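Local coordinates for lipoprotein, putative (Bacillus anthracis, PDB 4O4A) that is of unknown function, but is a putative lipoprotein that may bind lipids, at residues N47-E52 against N115-P120. Sequence-based numbering, arbitrary orientation.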
loop_
_atom_site.group_PDB
_atom_site.type_symbol
_atom_site.label_atom_id
_atom_site.label_comp_id
_atom_site.label_asym_id
_atom_site.label_seq_id
_atom_site.Cartn_x
_atom_site.Cartn_y
_atom_site.Cartn_z
ATOM N N ASN B 47 17.856 -5.294 -32.040
ATOM C CA ASN B 47 18.963 -6.197 -32.239
ATOM C C ASN B 47 18.776 -7.541 -31.541
ATOM O O ASN B 47 19.728 -8.133 -31.068
ATOM C CB ASN B 47 20.249 -5.534 -31.770
ATOM C CG ASN B 47 21.475 -6.227 -32.294
ATOM O OD1 ASN B 47 21.492 -6.719 -33.424
ATOM N ND2 ASN B 47 22.514 -6.263 -31.486
ATOM N N VAL B 48 17.540 -8.019 -31.499
ATOM C CA VAL B 48 17.237 -9.311 -30.905
ATOM C C VAL B 48 17.224 -10.342 -32.030
ATOM O O VAL B 48 16.319 -10.342 -32.867
ATOM C CB VAL B 48 15.872 -9.297 -30.217
ATOM C CG1 VAL B 48 15.551 -10.660 -29.619
ATOM C CG2 VAL B 48 15.846 -8.224 -29.145
ATOM N N PRO B 49 18.215 -11.233 -32.054
ATOM C CA PRO B 49 18.270 -12.210 -33.138
ATOM C C PRO B 49 17.125 -13.210 -33.070
ATOM O O PRO B 49 16.748 -13.649 -31.985
ATOM C CB PRO B 49 19.612 -12.911 -32.913
ATOM C CG PRO B 49 19.860 -12.780 -31.445
ATOM C CD PRO B 49 19.237 -11.481 -31.026
ATOM N N GLY B 50 16.582 -13.560 -34.232
ATOM C CA GLY B 50 15.466 -14.495 -34.311
ATOM C C GLY B 50 14.153 -13.746 -34.354
ATOM O O GLY B 50 13.154 -14.257 -34.855
ATOM N N ALA B 51 14.150 -12.521 -33.837
ATOM C CA ALA B 51 12.949 -11.701 -33.849
ATOM C C ALA B 51 12.688 -11.180 -35.252
ATOM O O ALA B 51 13.571 -11.178 -36.107
ATOM C CB ALA B 51 13.088 -10.539 -32.889
ATOM N N GLU B 52 11.465 -10.738 -35.480
ATOM C CA GLU B 52 11.102 -10.219 -36.775
ATOM C C GLU B 52 11.708 -8.843 -36.959
ATOM O O GLU B 52 11.976 -8.135 -35.998
ATOM C CB GLU B 52 9.582 -10.191 -36.928
ATOM C CG GLU B 52 8.943 -11.576 -36.838
ATOM C CD GLU B 52 9.452 -12.564 -37.897
ATOM O OE1 GLU B 52 9.548 -12.176 -39.092
ATOM O OE2 GLU B 52 9.733 -13.740 -37.535
ATOM N N ASN B 115 25.995 -10.862 -21.883
ATOM C CA ASN B 115 27.159 -11.570 -22.426
ATOM C C ASN B 115 28.031 -10.513 -23.087
ATOM O O ASN B 115 28.618 -9.679 -22.398
ATOM C CB ASN B 115 26.753 -12.686 -23.398
ATOM C CG ASN B 115 26.046 -13.824 -22.701
ATOM O OD1 ASN B 115 26.403 -14.202 -21.580
ATOM N ND2 ASN B 115 25.050 -14.393 -23.367
ATOM N N SER B 116 28.120 -10.541 -24.407
ATOM C CA SER B 116 28.849 -9.522 -25.124
ATOM C C SER B 116 27.919 -8.946 -26.192
ATOM O O SER B 116 28.354 -8.197 -27.058
ATOM C CB SER B 116 30.112 -10.113 -25.743
ATOM O OG SER B 116 30.913 -9.108 -26.331
ATOM N N TRP B 117 26.628 -9.272 -26.092
ATOM C CA TRP B 117 25.636 -8.832 -27.071
ATOM C C TRP B 117 24.893 -7.590 -26.577
ATOM O O TRP B 117 24.399 -7.563 -25.450
ATOM C CB TRP B 117 24.641 -9.962 -27.339
ATOM C CG TRP B 117 23.774 -9.727 -28.522
ATOM C CD1 TRP B 117 22.602 -9.014 -28.562
ATOM C CD2 TRP B 117 23.991 -10.222 -29.849
ATOM N NE1 TRP B 117 22.085 -9.036 -29.834
ATOM C CE2 TRP B 117 22.916 -9.769 -30.643
ATOM C CE3 TRP B 117 24.987 -11.005 -30.444
ATOM C CZ2 TRP B 117 22.810 -10.074 -32.000
ATOM C CZ3 TRP B 117 24.878 -11.305 -31.796
ATOM C CH2 TRP B 117 23.796 -10.839 -32.558
ATOM N N GLU B 118 24.804 -6.573 -27.431
ATOM C CA GLU B 118 24.142 -5.318 -27.073
ATOM C C GLU B 118 22.742 -5.209 -27.638
ATOM O O GLU B 118 22.523 -5.460 -28.811
ATOM C CB GLU B 118 24.955 -4.137 -27.561
ATOM C CG GLU B 118 26.363 -4.118 -27.008
ATOM C CD GLU B 118 27.151 -2.913 -27.459
ATOM O OE1 GLU B 118 28.380 -3.056 -27.638
ATOM O OE2 GLU B 118 26.547 -1.839 -27.658
ATOM N N PHE B 119 21.800 -4.845 -26.777
ATOM C CA PHE B 119 20.421 -4.655 -27.165
ATOM C C PHE B 119 20.054 -3.213 -26.933
ATOM O O PHE B 119 19.873 -2.803 -25.789
ATOM C CB PHE B 119 19.447 -5.496 -26.322
ATOM C CG PHE B 119 19.672 -6.980 -26.398
ATOM C CD1 PHE B 119 19.185 -7.723 -27.460
ATOM C CD2 PHE B 119 20.323 -7.639 -25.368
ATOM C CE1 PHE B 119 19.372 -9.091 -27.510
ATOM C CE2 PHE B 119 20.509 -9.007 -25.406
ATOM C CZ PHE B 119 20.029 -9.736 -26.475
ATOM N N PRO B 120 19.959 -2.425 -28.003
ATOM C CA PRO B 120 19.484 -1.068 -27.783
ATOM C C PRO B 120 18.016 -1.133 -27.410
ATOM O O PRO B 120 17.305 -2.024 -27.882
ATOM C CB PRO B 120 19.657 -0.384 -29.154
ATOM C CG PRO B 120 20.411 -1.334 -30.008
ATOM C CD PRO B 120 20.248 -2.700 -29.414
#
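N47 is held by two nearly straight hydrogen bonds, one to W117 and one to E118. The indole NE1 of W117 donates to the backbone O of N47 at 2.8 Å, with an N-H...O angle of 163°. That oxygen sits at the edge of the indole, in the ring plane. The side chain of N47 answers in the other direction: its ND2 donates to the backbone O of E118, also at 2.8 Å and in the plane of the amide. With CG of N47 anti to the backbone N (chi1 -164°), the amide swings across to strand 117-126. There it lies only 14° from the indole plane. One residue thus accepts with its main chain and donates with its side chain.

Apolar bumps fit around this polar clasp. CB of N47 rests on CD of P120, 3.7 Å away. CG of P49 sits over one face of W117 toward the rim, 4.0 Å from CZ2 of W117. CD1 of W117 covers one face of the F119 ring near its rim. V48 meets the F119 ring crosswise; its CG2 comes 3.8 Å from CD1 of F119. F119 and V48 are buried, and helix 149-166 closes over them with M158, I161 and Y165. M166 of the same helix touches P49.

V48 to A51 form a type II beta turn, closed by a bond from A51 N to V48 O, with G50 at its third position. The far half of the turn, G50 and A51, makes no contact with 115-120. P120 also pairs through its backbone with Y46. The loop after strand 40-45 is thus pinned through N47 to the start of strand 117-126, the antiparallel neighbour of 40-45 in a mixed sheet.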